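Long-range contacts in CDA peptide synthetase I (Streptomyces coelicolor, PDB 5DU9), which forms a condensation domain, the two-lobed module that recurs along the large multidomain chains of nonribosomal peptide synthetases: residues R286-R297 and V309-R320; R320-V328 and L435-D444. The protein carries 1 engineered substitution. All coordinates share one frame; numbering follows the deposited sequence.

From the N-terminal side, strand 287-294 leads into a loop that carries the short helix 300-303 and returns as strand 311-318, so interaction 1 closes a local excursion. Past V319 the chain turns at R320, the residue common to both contacts, and enters helix 325-341. Its start is met by the last turn of helix 418-437 and the segment that follows, so that interaction 2 closes a much longer loop over 106 intervening residues. The two contacts are in series, neither nested nor crossing. They touch where R286 packs on P321 and V319 on V328. Helix 267-283 lies against both, contacting the strand pair, the start of helix 325-341 and the end of helix 418-437.

Interaction 1 of 2, residues R286-R297 and V309-R320; sequences RDVVVSVPVTGR and VSNRLPLRLAVR
V288 with L317, V290 with L315, V292 with L313 and V294 with N311 are the hydrogen-bonded pairs of an antiparallel ladder, each closed by two backbone bonds. One more bond, from V319 N to R286 O at 2.8 Å, extends the ladder, while the shortest joins L315 N to V290 O at 2.7 Å. CA-H...O contacts fill the steps between, P293 CA coming within 3.2 Å of N311 O.

Apolar packing dominates the face bearing V288, V290, V292, L315 and L317. V290 places CG2 between its own N and carbonyl carbon (chi1 -60°), alongside L315 CB, and the two side chains point the same way. V288 CG2 meets L317 CB at 3.7 Å, the two side chains crossing at a slant, whereas V292 CG2 reaches diagonally to L315 CB at 4.0 Å. Helices 267-283 and 325-341 cover this face. The pair is a two-stranded antiparallel ribbon of the two-lobed condensation-domain fold, and its R312 touches the bound (2S)-2-amino-N-butyl-propanamide.

On the other face R312 lays its aliphatic part over S291, CD to CB 3.8 Å, then bends at chi3 (50°). Its NH1 bonds to T363 OG1, and S291 OG accepts from G361 N.

Charged groups mark both ends. D287 OD1 faces R316 NE in a long salt bridge of 3.7 Å, the carboxylate and guanidinium planes 82° apart; R316 NH2 also pairs with D223. A water links R286 NE, in the guanidinium plane, to V319 O. At the far end V309 CG2 sits over one face of the R297 guanidinium, toward its rim, 3.6 Å from CZ, while D162 and the carbonyls of A302 and T305 hold its nitrogens.

Interaction 2 of 2, residues R320-V328 and L435-D444; sequences RPGESFARV and LAADPAATVD
The F325 ring lies flat against L435, whose CB stands almost over the ring centre in a CH-pi contact, 3.7 Å from the centroid and 7° off the normal. L435 CD1 rests beside CD1 and CE1 of the same ring, and P439 CA approaches at its edge. The phenyl group extends toward the end of helix 418-437 because chi1 (-179°) turns CG opposite the backbone N; V270 and A273 of helix 267-283 add to its surroundings. Smaller apolar contacts flank it: V443 CG2 packs on F325 CB and V328 CG2, and A326 CB meets P439 CB at 4.1 Å.

Backbone bonds tie the loop 438-442 and V443 to E323 and to the first turn of helix 325-341. V443 N donates to E323 O at 3.0 Å, and F325 N reaches A441 O at 3.0 Å. Next to it, A326 N bonds to P439 O at 2.8 Å. The type I turn from D438 to A441, with D438 OD1 accepting from A440 N in an Asx turn, brings these two acceptors to the neighbouring amides. One water joins G322 O to T442 OG1, and a second joins E323 O to D444 N.

S324 is the N-cap of helix 325-341. A chi1 of 67° swings OG back over the main chain, where it accepts from R327 N at 3.0 Å, while its CB packs beside A440 O and A441 O. Ahead of it, the type II turn from R320 to E323 reverses the chain. The arrangement is that of a serine N-cap whose helix has first-turn amides also bound by carbonyls of a separate loop.

Interaction 1 of 2, residues R286-R297 and V309-R320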
loop_
_atom_site.group_PDB
_atom_site.type_symbol
_atom_site.label_atom_id
_atom_site.label_comp_id
_atom_site.label_asym_id
_atom_site.label_seq_id
_atom_site.Cartn_x
_atom_site.Cartn_y
_atom_site.Cartn_z
ATOM N N ARG A 286 -24.830 8.564 -10.385
ATOM C CA ARG A 286 -25.237 7.193 -10.688
ATOM C C ARG A 286 -24.031 6.266 -10.772
ATOM O O ARG A 286 -23.975 5.228 -10.111
ATOM C CB ARG A 286 -26.021 7.168 -12.011
ATOM C CG ARG A 286 -26.282 5.782 -12.635
ATOM C CD ARG A 286 -27.412 5.016 -11.962
ATOM N NE ARG A 286 -28.572 5.862 -11.697
ATOM C CZ ARG A 286 -29.546 6.118 -12.566
ATOM N NH1 ARG A 286 -29.532 5.586 -13.782
ATOM N NH2 ARG A 286 -30.547 6.911 -12.212
ATOM N N ASP A 287 -23.072 6.644 -11.608
ATOM C CA ASP A 287 -21.905 5.815 -11.845
ATOM C C ASP A 287 -20.722 6.344 -11.056
ATOM O O ASP A 287 -20.306 7.489 -11.224
ATOM C CB ASP A 287 -21.578 5.748 -13.335
ATOM C CG ASP A 287 -22.230 4.557 -14.017
ATOM O OD1 ASP A 287 -21.561 3.511 -14.159
ATOM O OD2 ASP A 287 -23.414 4.661 -14.402
ATOM N N VAL A 288 -20.201 5.495 -10.178
ATOM C CA VAL A 288 -19.072 5.855 -9.338
ATOM C C VAL A 288 -17.873 4.994 -9.699
ATOM O O VAL A 288 -18.013 3.824 -10.070
ATOM C CB VAL A 288 -19.405 5.704 -7.839
ATOM C CG1 VAL A 288 -20.531 6.656 -7.454
ATOM C CG2 VAL A 288 -19.782 4.271 -7.508
ATOM N N VAL A 289 -16.696 5.597 -9.609
ATOM C CA VAL A 289 -15.446 4.885 -9.823
ATOM C C VAL A 289 -14.615 4.929 -8.553
ATOM O O VAL A 289 -14.459 5.989 -7.942
ATOM C CB VAL A 289 -14.640 5.493 -10.986
ATOM C CG1 VAL A 289 -13.350 4.719 -11.213
ATOM C CG2 VAL A 289 -15.480 5.507 -12.253
ATOM N N VAL A 290 -14.120 3.768 -8.146
ATOM C CA VAL A 290 -13.070 3.703 -7.146
ATOM C C VAL A 290 -11.928 2.910 -7.752
ATOM O O VAL A 290 -12.133 2.127 -8.677
ATOM C CB VAL A 290 -13.547 3.061 -5.833
ATOM C CG1 VAL A 290 -14.692 3.879 -5.237
ATOM C CG2 VAL A 290 -13.972 1.626 -6.047
ATOM N N SER A 291 -10.723 3.134 -7.247
ATOM C CA SER A 291 -9.555 2.402 -7.717
ATOM C C SER A 291 -9.137 1.392 -6.667
ATOM O O SER A 291 -9.119 1.693 -5.471
ATOM C CB SER A 291 -8.404 3.359 -8.039
ATOM O OG SER A 291 -8.756 4.261 -9.083
ATOM N N VAL A 292 -8.808 0.190 -7.127
ATOM C CA VAL A 292 -8.499 -0.918 -6.249
ATOM C C VAL A 292 -7.095 -1.445 -6.542
ATOM O O VAL A 292 -6.778 -1.757 -7.685
ATOM C CB VAL A 292 -9.533 -2.056 -6.421
ATOM C CG1 VAL A 292 -9.208 -3.224 -5.513
ATOM C CG2 VAL A 292 -10.936 -1.534 -6.137
ATOM N N PRO A 293 -6.239 -1.529 -5.513
ATOM C CA PRO A 293 -4.953 -2.194 -5.737
ATOM C C PRO A 293 -5.061 -3.718 -5.710
ATOM O O PRO A 293 -5.865 -4.272 -4.959
ATOM C CB PRO A 293 -4.082 -1.692 -4.578
ATOM C CG PRO A 293 -5.024 -1.185 -3.538
ATOM C CD PRO A 293 -6.407 -1.091 -4.115
ATOM N N VAL A 294 -4.269 -4.377 -6.552
ATOM C CA VAL A 294 -4.062 -5.815 -6.465
ATOM C C VAL A 294 -2.556 -6.047 -6.416
ATOM O O VAL A 294 -1.788 -5.183 -6.822
ATOM C CB VAL A 294 -4.712 -6.569 -7.648
ATOM C CG1 VAL A 294 -6.223 -6.357 -7.631
ATOM C CG2 VAL A 294 -4.125 -6.119 -8.979
ATOM N N THR A 295 -2.121 -7.189 -5.902
ATOM C CA THR A 295 -0.697 -7.366 -5.638
ATOM C C THR A 295 0.135 -7.533 -6.901
ATOM O O THR A 295 1.326 -7.236 -6.901
ATOM C CB THR A 295 -0.427 -8.582 -4.743
ATOM O OG1 THR A 295 -0.793 -9.785 -5.428
ATOM C CG2 THR A 295 -1.200 -8.470 -3.437
ATOM N N GLY A 296 -0.484 -8.022 -7.969
ATOM C CA GLY A 296 0.245 -8.303 -9.194
ATOM C C GLY A 296 1.165 -9.508 -9.066
ATOM O O GLY A 296 2.068 -9.705 -9.883
ATOM N N ARG A 297 0.933 -10.316 -8.035
ATOM C CA ARG A 297 1.744 -11.504 -7.780
ATOM C C ARG A 297 1.006 -12.769 -8.190
ATOM O O ARG A 297 -0.037 -13.103 -7.632
ATOM C CB ARG A 297 2.135 -11.563 -6.303
ATOM C CG ARG A 297 3.064 -10.433 -5.929
ATOM C CD ARG A 297 3.184 -10.192 -4.434
ATOM N NE ARG A 297 4.002 -9.003 -4.227
ATOM C CZ ARG A 297 5.329 -9.000 -4.188
ATOM N NH1 ARG A 297 6.007 -10.136 -4.295
ATOM N NH2 ARG A 297 5.984 -7.859 -4.036
ATOM N N VAL A 309 5.526 -4.754 -7.570
ATOM C CA VAL A 309 4.789 -5.316 -8.704
ATOM C C VAL A 309 3.307 -4.977 -8.670
ATOM O O VAL A 309 2.565 -5.374 -9.561
ATOM C CB VAL A 309 4.921 -6.859 -8.770
ATOM C CG1 VAL A 309 6.270 -7.252 -9.326
ATOM C CG2 VAL A 309 4.689 -7.484 -7.408
ATOM N N SER A 310 2.880 -4.229 -7.657
ATOM C CA SER A 310 1.465 -3.957 -7.473
ATOM C C SER A 310 0.841 -3.223 -8.661
ATOM O O SER A 310 1.510 -2.488 -9.397
ATOM C CB SER A 310 1.245 -3.153 -6.193
ATOM O OG SER A 310 1.990 -1.958 -6.216
ATOM N N ASN A 311 -0.457 -3.451 -8.825
ATOM C CA ASN A 311 -1.243 -2.897 -9.910
ATOM C C ASN A 311 -2.440 -2.171 -9.308
ATOM O O ASN A 311 -2.845 -2.473 -8.191
ATOM C CB ASN A 311 -1.685 -4.018 -10.856
ATOM C CG ASN A 311 -2.244 -3.511 -12.171
ATOM O OD1 ASN A 311 -1.923 -2.416 -12.634
ATOM N ND2 ASN A 311 -3.080 -4.328 -12.796
ATOM N N ARG A 312 -2.977 -1.199 -10.031
ATOM C CA ARG A 312 -4.172 -0.486 -9.593
ATOM C C ARG A 312 -5.167 -0.437 -10.735
ATOM O O ARG A 312 -4.830 0.007 -11.828
ATOM C CB ARG A 312 -3.823 0.921 -9.126
ATOM C CG ARG A 312 -5.037 1.773 -8.793
ATOM C CD ARG A 312 -4.657 2.952 -7.920
ATOM N NE ARG A 312 -3.525 3.689 -8.469
ATOM C CZ ARG A 312 -2.854 4.630 -7.813
ATOM N NH1 ARG A 312 -3.197 4.957 -6.572
ATOM N NH2 ARG A 312 -1.833 5.242 -8.395
ATOM N N LEU A 313 -6.389 -0.896 -10.481
ATOM C CA LEU A 313 -7.395 -0.978 -11.530
ATOM C C LEU A 313 -8.694 -0.300 -11.123
ATOM O O LEU A 313 -9.034 -0.262 -9.943
ATOM C CB LEU A 313 -7.655 -2.435 -11.899
ATOM C CG LEU A 313 -6.525 -3.060 -12.715
ATOM C CD1 LEU A 313 -6.638 -4.573 -12.709
ATOM C CD2 LEU A 313 -6.517 -2.529 -14.140
ATOM N N PRO A 314 -9.414 0.244 -12.111
ATOM C CA PRO A 314 -10.645 0.990 -11.843
ATOM C C PRO A 314 -11.846 0.077 -11.670
ATOM O O PRO A 314 -12.091 -0.793 -12.505
ATOM C CB PRO A 314 -10.796 1.853 -13.089
ATOM C CG PRO A 314 -10.239 0.997 -14.175
ATOM C CD PRO A 314 -9.098 0.231 -13.551
ATOM N N LEU A 315 -12.578 0.283 -10.583
ATOM C CA LEU A 315 -13.793 -0.460 -10.306
ATOM C C LEU A 315 -14.978 0.456 -10.549
ATOM O O LEU A 315 -15.197 1.421 -9.813
ATOM C CB LEU A 315 -13.781 -0.978 -8.867
ATOM C CG LEU A 315 -14.820 -2.036 -8.500
ATOM C CD1 LEU A 315 -14.493 -3.365 -9.160
ATOM C CD2 LEU A 315 -14.886 -2.187 -6.996
ATOM N N ARG A 316 -15.729 0.170 -11.606
ATOM C CA ARG A 316 -16.858 0.996 -11.976
ATOM C C ARG A 316 -18.144 0.381 -11.459
ATOM O O ARG A 316 -18.418 -0.800 -11.692
ATOM C CB ARG A 316 -16.916 1.167 -13.483
ATOM C CG ARG A 316 -17.837 2.263 -13.898
ATOM C CD ARG A 316 -17.648 2.575 -15.357
ATOM N NE ARG A 316 -18.189 3.879 -15.685
ATOM C CZ ARG A 316 -18.055 4.456 -16.868
ATOM N NH1 ARG A 316 -17.394 3.836 -17.840
ATOM N NH2 ARG A 316 -18.582 5.652 -17.076
ATOM N N LEU A 317 -18.922 1.199 -10.759
ATOM C CA LEU A 317 -20.091 0.741 -10.021
ATOM C C LEU A 317 -21.270 1.658 -10.301
ATOM O O LEU A 317 -21.155 2.874 -10.164
ATOM C CB LEU A 317 -19.799 0.719 -8.517
ATOM C CG LEU A 317 -18.501 0.022 -8.107
ATOM C CD1 LEU A 317 -18.060 0.435 -6.714
ATOM C CD2 LEU A 317 -18.680 -1.481 -8.188
ATOM N N ALA A 318 -22.398 1.075 -10.696
ATOM C CA ALA A 318 -23.629 1.831 -10.841
ATOM C C ALA A 318 -24.462 1.667 -9.579
ATOM O O ALA A 318 -24.724 0.546 -9.151
ATOM C CB ALA A 318 -24.408 1.372 -12.065
ATOM N N VAL A 319 -24.844 2.788 -8.973
ATOM C CA VAL A 319 -25.716 2.780 -7.808
ATOM C C VAL A 319 -27.032 3.428 -8.213
ATOM O O VAL A 319 -27.132 4.650 -8.345
ATOM C CB VAL A 319 -25.090 3.515 -6.603
ATOM C CG1 VAL A 319 -25.994 3.415 -5.389
ATOM C CG2 VAL A 319 -23.718 2.940 -6.284
ATOM N N ARG A 320 -28.038 2.590 -8.433
ATOM C CA ARG A 320 -29.319 3.047 -8.941
ATOM C C ARG A 320 -30.240 3.454 -7.799
ATOM O O ARG A 320 -30.035 3.041 -6.658
ATOM C CB ARG A 320 -29.971 1.953 -9.790
ATOM C CG ARG A 320 -29.325 1.773 -11.157
ATOM C CD ARG A 320 -29.874 0.549 -11.872
ATOM N NE ARG A 320 -29.420 0.462 -13.259
ATOM C CZ ARG A 320 -28.278 -0.096 -13.649
ATOM N NH1 ARG A 320 -27.444 -0.624 -12.764
ATOM N NH2 ARG A 320 -27.965 -0.122 -14.938
HETATM O O HOH W 1 -28.796 6.662 -9.177
#

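Interaction 2 of 2, residues R320-V328 and L435-D444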
loop_
_atom_site.group_PDB
_atom_site.type_symbol
_atom_site.label_atom_id
_atom_site.label_comp_id
_atom_site.label_asym_id
_atom_site.label_seq_id
_atom_site.Cartn_x
_atom_site.Cartn_y
_atom_site.Cartn_z
ATOM N N ARG A 320 -28.038 2.590 -8.433
ATOM C CA ARG A 320 -29.319 3.047 -8.941
ATOM C C ARG A 320 -30.240 3.454 -7.799
ATOM O O ARG A 320 -30.035 3.041 -6.658
ATOM C CB ARG A 320 -29.971 1.953 -9.790
ATOM C CG ARG A 320 -29.325 1.773 -11.157
ATOM C CD ARG A 320 -29.874 0.549 -11.872
ATOM N NE ARG A 320 -29.420 0.462 -13.259
ATOM C CZ ARG A 320 -28.278 -0.096 -13.649
ATOM N NH1 ARG A 320 -27.444 -0.624 -12.764
ATOM N NH2 ARG A 320 -27.965 -0.122 -14.938
ATOM N N PRO A 321 -31.258 4.276 -8.101
ATOM C CA PRO A 321 -32.160 4.712 -7.032
ATOM C C PRO A 321 -32.850 3.547 -6.330
ATOM O O PRO A 321 -33.289 2.605 -6.995
ATOM C CB PRO A 321 -33.187 5.584 -7.765
ATOM C CG PRO A 321 -32.527 5.989 -9.035
ATOM C CD PRO A 321 -31.625 4.855 -9.405
ATOM N N GLY A 322 -32.924 3.610 -5.004
ATOM C CA GLY A 322 -33.720 2.670 -4.235
ATOM C C GLY A 322 -33.007 1.389 -3.853
ATOM O O GLY A 322 -33.587 0.536 -3.186
ATOM N N GLU A 323 -31.756 1.244 -4.270
ATOM C CA GLU A 323 -31.001 0.034 -3.964
ATOM C C GLU A 323 -30.595 -0.006 -2.493
ATOM O O GLU A 323 -30.316 1.023 -1.885
ATOM C CB GLU A 323 -29.759 -0.065 -4.853
ATOM C CG GLU A 323 -30.083 -0.393 -6.301
ATOM C CD GLU A 323 -28.845 -0.528 -7.170
ATOM O OE1 GLU A 323 -27.797 0.053 -6.816
ATOM O OE2 GLU A 323 -28.922 -1.219 -8.206
ATOM N N SER A 324 -30.569 -1.211 -1.933
ATOM C CA SER A 324 -30.103 -1.415 -0.566
ATOM C C SER A 324 -28.584 -1.439 -0.506
ATOM O O SER A 324 -27.925 -1.592 -1.527
ATOM C CB SER A 324 -30.641 -2.727 -0.008
ATOM O OG SER A 324 -30.060 -3.815 -0.702
ATOM N N PHE A 325 -28.023 -1.326 0.694
ATOM C CA PHE A 325 -26.581 -1.437 0.833
ATOM C C PHE A 325 -26.140 -2.842 0.429
ATOM O O PHE A 325 -25.113 -3.014 -0.217
ATOM C CB PHE A 325 -26.128 -1.116 2.259
ATOM C CG PHE A 325 -24.634 -1.184 2.443
ATOM C CD1 PHE A 325 -23.789 -0.438 1.636
ATOM C CD2 PHE A 325 -24.079 -1.987 3.418
ATOM C CE1 PHE A 325 -22.419 -0.498 1.797
ATOM C CE2 PHE A 325 -22.710 -2.059 3.583
ATOM C CZ PHE A 325 -21.877 -1.309 2.772
ATOM N N ALA A 326 -26.936 -3.844 0.783
ATOM C CA ALA A 326 -26.631 -5.218 0.383
ATOM C C ALA A 326 -26.571 -5.346 -1.136
ATOM O O ALA A 326 -25.760 -6.100 -1.672
ATOM C CB ALA A 326 -27.663 -6.187 0.950
ATOM N N ARG A 327 -27.422 -4.603 -1.832
ATOM C CA ARG A 327 -27.407 -4.632 -3.290
ATOM C C ARG A 327 -26.132 -4.002 -3.836
ATOM O O ARG A 327 -25.589 -4.459 -4.838
ATOM C CB ARG A 327 -28.626 -3.916 -3.871
ATOM C CG ARG A 327 -28.697 -3.965 -5.396
ATOM C CD ARG A 327 -28.923 -5.388 -5.901
ATOM N NE ARG A 327 -28.996 -5.460 -7.358
ATOM C CZ ARG A 327 -27.942 -5.568 -8.163
ATOM N NH1 ARG A 327 -26.712 -5.608 -7.664
ATOM N NH2 ARG A 327 -28.117 -5.628 -9.475
ATOM N N VAL A 328 -25.652 -2.947 -3.186
ATOM C CA VAL A 328 -24.405 -2.322 -3.614
ATOM C C VAL A 328 -23.235 -3.277 -3.393
ATOM O O VAL A 328 -22.317 -3.335 -4.210
ATOM C CB VAL A 328 -24.152 -0.995 -2.876
ATOM C CG1 VAL A 328 -22.822 -0.382 -3.304
ATOM C CG2 VAL A 328 -25.288 -0.019 -3.157
ATOM N N LEU A 435 -24.360 2.079 7.463
ATOM C CA LEU A 435 -24.687 1.152 6.388
ATOM C C LEU A 435 -24.497 -0.289 6.843
ATOM O O LEU A 435 -25.365 -1.140 6.641
ATOM C CB LEU A 435 -23.815 1.419 5.158
ATOM C CG LEU A 435 -24.077 2.726 4.411
ATOM C CD1 LEU A 435 -22.970 2.980 3.400
ATOM C CD2 LEU A 435 -25.432 2.692 3.725
ATOM N N ALA A 436 -23.349 -0.554 7.453
ATOM C CA ALA A 436 -22.999 -1.908 7.871
ATOM C C ALA A 436 -23.967 -2.442 8.926
ATOM O O ALA A 436 -24.216 -3.648 8.997
ATOM C CB ALA A 436 -21.574 -1.940 8.396
ATOM N N ALA A 437 -24.521 -1.545 9.734
ATOM C CA ALA A 437 -25.418 -1.942 10.820
ATOM C C ALA A 437 -26.747 -2.489 10.304
ATOM O O ALA A 437 -27.434 -3.225 11.012
ATOM C CB ALA A 437 -25.664 -0.766 11.752
ATOM N N ASP A 438 -27.113 -2.122 9.080
ATOM C CA ASP A 438 -28.331 -2.641 8.460
ATOM C C ASP A 438 -28.205 -2.642 6.939
ATOM O O ASP A 438 -28.638 -1.701 6.277
ATOM C CB ASP A 438 -29.547 -1.817 8.880
ATOM C CG ASP A 438 -30.839 -2.351 8.297
ATOM O OD1 ASP A 438 -30.828 -3.479 7.759
ATOM O OD2 ASP A 438 -31.865 -1.646 8.380
ATOM N N PRO A 439 -27.610 -3.702 6.378
ATOM C CA PRO A 439 -27.403 -3.764 4.929
ATOM C C PRO A 439 -28.698 -3.779 4.114
ATOM O O PRO A 439 -28.649 -3.492 2.920
ATOM C CB PRO A 439 -26.624 -5.070 4.750
ATOM C CG PRO A 439 -25.918 -5.256 6.059
ATOM C CD PRO A 439 -26.915 -4.800 7.074
ATOM N N ALA A 440 -29.828 -4.088 4.743
ATOM C CA ALA A 440 -31.104 -4.116 4.034
ATOM C C ALA A 440 -31.652 -2.711 3.803
ATOM O O ALA A 440 -32.588 -2.527 3.025
ATOM C CB ALA A 440 -32.118 -4.951 4.804
ATOM N N ALA A 441 -31.077 -1.724 4.482
ATOM C CA ALA A 441 -31.547 -0.350 4.368
ATOM C C ALA A 441 -31.290 0.204 2.974
ATOM O O ALA A 441 -30.312 -0.144 2.324
ATOM C CB ALA A 441 -30.878 0.529 5.410
ATOM N N THR A 442 -32.187 1.076 2.531
ATOM C CA THR A 442 -32.069 1.741 1.244
ATOM C C THR A 442 -31.030 2.847 1.342
ATOM O O THR A 442 -31.162 3.752 2.160
ATOM C CB THR A 442 -33.425 2.330 0.804
ATOM O OG1 THR A 442 -34.426 1.303 0.838
ATOM C CG2 THR A 442 -33.340 2.913 -0.597
ATOM N N VAL A 443 -29.995 2.767 0.514
ATOM C CA VAL A 443 -28.887 3.713 0.585
ATOM C C VAL A 443 -29.347 5.170 0.454
ATOM O O VAL A 443 -28.868 6.031 1.191
ATOM C CB VAL A 443 -27.826 3.409 -0.499
ATOM C CG1 VAL A 443 -26.757 4.503 -0.565
ATOM C CG2 VAL A 443 -27.167 2.063 -0.225
ATOM N N ASP A 444 -30.262 5.463 -0.464
ATOM C CA ASP A 444 -30.642 6.860 -0.670
ATOM C C ASP A 444 -31.652 7.342 0.383
ATOM O O ASP A 444 -32.173 8.453 0.274
ATOM C CB ASP A 444 -31.177 7.079 -2.101
ATOM C CG ASP A 444 -32.474 6.337 -2.390
ATOM O OD1 ASP A 444 -33.168 5.910 -1.449
ATOM O OD2 ASP A 444 -32.811 6.202 -3.586
HETATM O O HOH W 2 -33.606 -0.770 -0.722
HETATM O O HOH W 3 -30.814 3.659 -2.555
#